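Local coordinates for protein EF0056 (Enterococcus faecalis, PDB 6ORI) that is of unknown function but, as an immunoglobulin-like part of the enterococcal surface protein, probably contributes to surface adhesion and biofilm formation, at residues N95-F100 with N139-F144. Residues are numbered along the deposited sequence; the frame is centred on the assembly and turned at random.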
ATOM      1  N   ASN A  95      -4.178 -28.051   2.968  1.00 23.38           N
ATOM      2  CA  ASN A  95      -5.333 -27.378   2.374  1.00 19.16           C
ATOM      3  C   ASN A  95      -5.083 -27.196   0.878  1.00 17.25           C
ATOM      4  O   ASN A  95      -3.932 -27.064   0.454  1.00 25.56           O
ATOM      5  CB  ASN A  95      -5.556 -26.005   3.017  1.00 15.86           C
ATOM      6  CG  ASN A  95      -6.069 -26.086   4.441  1.00 26.09           C
ATOM      7  OD1 ASN A  95      -5.291 -26.018   5.396  1.00 29.76           O
ATOM      8  ND2 ASN A  95      -7.389 -26.180   4.590  1.00 23.08           N
ATOM      9  N   SER A  96      -6.149 -27.169   0.085  1.00 16.92           N
ATOM     10  CA  SER A  96      -6.018 -27.129  -1.367  1.00 12.87           C
ATOM     11  C   SER A  96      -5.966 -25.691  -1.923  1.00  8.88           C
ATOM     12  O   SER A  96      -6.350 -24.720  -1.261  1.00  9.92           O
ATOM     13  CB  SER A  96      -7.160 -27.917  -2.012  1.00 20.50           C
ATOM     14  OG  SER A  96      -8.421 -27.444  -1.591  1.00 23.90           O
ATOM     15  N   ARG A  97      -5.523 -25.590  -3.166  1.00  7.89           N
ATOM     16  CA  ARG A  97      -5.452 -24.307  -3.882  1.00  7.27           C
ATOM     17  C   ARG A  97      -6.830 -23.664  -3.935  1.00  5.15           C
ATOM     18  O   ARG A  97      -7.845 -24.324  -4.118  1.00  7.65           O
ATOM     19  CB  ARG A  97      -4.911 -24.549  -5.278  1.00  9.12           C
ATOM     20  CG  ARG A  97      -4.607 -23.336  -6.078  1.00  8.16           C
ATOM     21  CD  ARG A  97      -3.680 -23.707  -7.221  1.00  6.29           C
ATOM     22  NE  ARG A  97      -3.417 -22.595  -8.103  1.00  5.65           N
ATOM     23  CZ  ARG A  97      -2.498 -21.663  -7.880  1.00  5.38           C
ATOM     24  NH1 ARG A  97      -1.759 -21.690  -6.781  1.00  7.61           N
ATOM     25  NH2 ARG A  97      -2.334 -20.702  -8.740  1.00  6.03           N
ATOM     26  N   ARG A  98      -6.857 -22.350  -3.741  1.00  4.80           N
ATOM     27  CA  ARG A  98      -8.107 -21.593  -3.720  1.00  4.70           C
ATOM     28  C   ARG A  98      -8.316 -20.814  -5.001  1.00  5.19           C
ATOM     29  O   ARG A  98      -7.368 -20.404  -5.660  1.00  7.46           O
ATOM     30  CB  ARG A  98      -8.138 -20.594  -2.573  1.00  5.45           C
ATOM     31  CG  ARG A  98      -7.783 -21.156  -1.224  1.00  7.57           C
ATOM     32  CD  ARG A  98      -8.632 -22.317  -0.801  1.00  7.56           C
ATOM     33  NE  ARG A  98      -8.414 -22.556   0.628  1.00  8.14           N
ATOM     34  CZ  ARG A  98      -8.599 -23.704   1.265  1.00  9.01           C
ATOM     35  NH1 ARG A  98      -9.017 -24.778   0.613  1.00 12.46           N
ATOM     36  NH2 ARG A  98      -8.376 -23.774   2.570  1.00  8.80           N
ATOM     37  N   THR A  99      -9.594 -20.604  -5.333  1.00  4.95           N
ATOM     38  CA  THR A  99     -10.001 -19.762  -6.446  1.00  5.40           C
ATOM     39  C   THR A  99     -10.574 -18.472  -5.910  1.00  8.25           C
ATOM     40  O   THR A  99     -11.344 -18.473  -4.954  1.00  9.65           O
ATOM     41  CB  THR A  99     -11.028 -20.502  -7.310  1.00  7.17           C
ATOM     42  OG1 THR A  99     -10.370 -21.614  -7.928  1.00  8.61           O
ATOM     43  CG2 THR A  99     -11.568 -19.607  -8.422  1.00 10.27           C
ATOM     44  N   PHE A 100     -10.158 -17.357  -6.483  1.00  6.80           N
ATOM     45  CA  PHE A 100     -10.783 -16.064  -6.209  1.00  6.51           C
ATOM     46  C   PHE A 100     -12.037 -16.012  -7.098  1.00  8.55           C
ATOM     47  O   PHE A 100     -11.918 -16.137  -8.311  1.00 10.74           O
ATOM     48  CB  PHE A 100      -9.832 -14.941  -6.610  1.00  7.07           C
ATOM     49  CG  PHE A 100      -9.031 -14.334  -5.509  1.00  7.31           C
ATOM     50  CD1 PHE A 100      -9.555 -13.285  -4.792  1.00  8.04           C
ATOM     51  CD2 PHE A 100      -7.726 -14.733  -5.233  1.00 14.34           C
ATOM     52  CE1 PHE A 100      -8.829 -12.645  -3.792  1.00 12.82           C
ATOM     53  CE2 PHE A 100      -6.999 -14.077  -4.223  1.00  9.52           C
ATOM     54  CZ  PHE A 100      -7.564 -13.054  -3.516  1.00 11.90           C
ATOM     55  N   ASN A 139       1.996 -18.418  -4.486  1.00  4.35           N
ATOM     56  CA  ASN A 139       1.705 -19.033  -5.785  1.00  6.19           C
ATOM     57  C   ASN A 139       0.410 -18.511  -6.378  1.00  5.12           C
ATOM     58  O   ASN A 139      -0.351 -19.235  -7.025  1.00  6.12           O
ATOM     59  CB  ASN A 139       1.705 -20.567  -5.693  1.00  5.72           C
ATOM     60  CG  ASN A 139       3.014 -21.087  -5.209  1.00  8.70           C
ATOM     61  OD1 ASN A 139       4.064 -20.647  -5.661  1.00 12.20           O
ATOM     62  ND2 ASN A 139       2.965 -21.996  -4.263  1.00 11.76           N
ATOM     63  N   GLY A 140       0.139 -17.244  -6.156  1.00  4.13           N
ATOM     64  CA  GLY A 140      -0.992 -16.602  -6.797  1.00  5.25           C
ATOM     65  C   GLY A 140      -0.731 -16.415  -8.268  1.00  6.22           C
ATOM     66  O   GLY A 140       0.370 -16.080  -8.668  1.00  5.31           O
ATOM     67  N   VAL A 141      -1.761 -16.617  -9.072  1.00  4.19           N
ATOM     68  CA  VAL A 141      -1.674 -16.427 -10.515  1.00  5.03           C
ATOM     69  C   VAL A 141      -2.970 -15.801 -11.001  1.00  4.10           C
ATOM     70  O   VAL A 141      -4.055 -16.334 -10.759  1.00  4.13           O
ATOM     71  CB  VAL A 141      -1.429 -17.758 -11.297  1.00  4.88           C
ATOM     72  CG1 VAL A 141      -1.343 -17.471 -12.781  1.00  6.74           C
ATOM     73  CG2 VAL A 141      -0.165 -18.445 -10.845  1.00  6.62           C
ATOM     74  N   ILE A 142      -2.850 -14.650 -11.653  1.00  4.30           N
ATOM     75  CA  ILE A 142      -3.927 -14.093 -12.466  1.00  3.24           C
ATOM     76  C   ILE A 142      -3.703 -14.558 -13.888  1.00  4.16           C
ATOM     77  O   ILE A 142      -2.664 -14.290 -14.476  1.00  4.56           O
ATOM     78  CB  ILE A 142      -3.940 -12.561 -12.452  1.00  4.27           C
ATOM     79  CG1 ILE A 142      -4.031 -11.990 -11.018  1.00  5.04           C
ATOM     80  CG2 ILE A 142      -5.121 -12.044 -13.304  1.00  4.86           C
ATOM     81  CD1 ILE A 142      -3.743 -10.486 -10.940  1.00  6.81           C
ATOM     82  N   THR A 143      -4.677 -15.252 -14.446  1.00  4.08           N
ATOM     83  CA  THR A 143      -4.591 -15.780 -15.807  1.00  5.46           C
ATOM     84  C   THR A 143      -5.520 -14.988 -16.716  1.00  4.24           C
ATOM     85  O   THR A 143      -6.704 -14.869 -16.433  1.00  5.70           O
ATOM     86  CB  THR A 143      -4.994 -17.265 -15.827  1.00  5.60           C
ATOM     87  OG1 THR A 143      -4.096 -18.021 -15.022  1.00  6.67           O
ATOM     88  CG2 THR A 143      -4.955 -17.833 -17.238  1.00  7.64           C
ATOM     89  N   PHE A 144      -4.987 -14.529 -17.846  1.00  4.14           N
ATOM     90  CA  PHE A 144      -5.714 -13.675 -18.789  1.00  4.66           C
ATOM     91  C   PHE A 144      -6.127 -14.418 -20.051  1.00  5.40           C
ATOM     92  O   PHE A 144      -5.527 -15.422 -20.408  1.00  4.95           O
ATOM     93  CB  PHE A 144      -4.853 -12.444 -19.165  1.00  5.13           C
ATOM     94  CG  PHE A 144      -4.622 -11.460 -18.027  1.00  4.14           C
ATOM     95  CD1 PHE A 144      -3.570 -11.632 -17.161  1.00  6.67           C
ATOM     96  CD2 PHE A 144      -5.467 -10.390 -17.829  1.00  5.56           C
ATOM     97  CE1 PHE A 144      -3.368 -10.728 -16.107  1.00  5.14           C
ATOM     98  CE2 PHE A 144      -5.258  -9.489 -16.808  1.00  6.62           C
ATOM     99  CZ  PHE A 144      -4.210  -9.678 -15.925  1.00  5.35           C
TER
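Arg97 reaches the backbone carbonyl of Asn139 with the end of its guanidinium, both terminal nitrogens closing on one oxygen. NH1 of Arg97 lies 2.8 Å from Asn139 O and NH2 of Arg97 lies 3.0 Å from that same O. The oxygen sits almost in the guanidinium plane, and sharing it bends both bonds, the N-H...O angles being 150° for NH1 and 141° for NH2. NH2 approaches nearly straight on to the C=O, whereas NH1 comes in tilted from the carbonyl plane. Beside the grip, CG2 of Val141, a beta-branched residue suited to a strand, borders the guanidinium edge. Asn139 has a left-handed backbone conformation, which asparagine tolerates better than most residues.

Arginine suits the place because its partner is two strands away, the CA atoms of Arg97 and Asn139 being 9.1 Å apart with strand 82-87 between 98-104 and 135-144. With CG anti to the backbone N (chi1 -172°) and the chain extended as far as NE, the side chain spans that middle strand. Gln86 OE1 takes the NE hydrogen bond, and Asp88 makes a salt bridge with NH1 while also accepting from ND2 of Asn139, steadying both partners.

The cluster joins the start of strand 98-104 to strand 135-144 across the end of strand 82-87, at the protein surface. Asp88 probably offsets much of the positive charge, and what remains may polarise the Asn139 carbonyl.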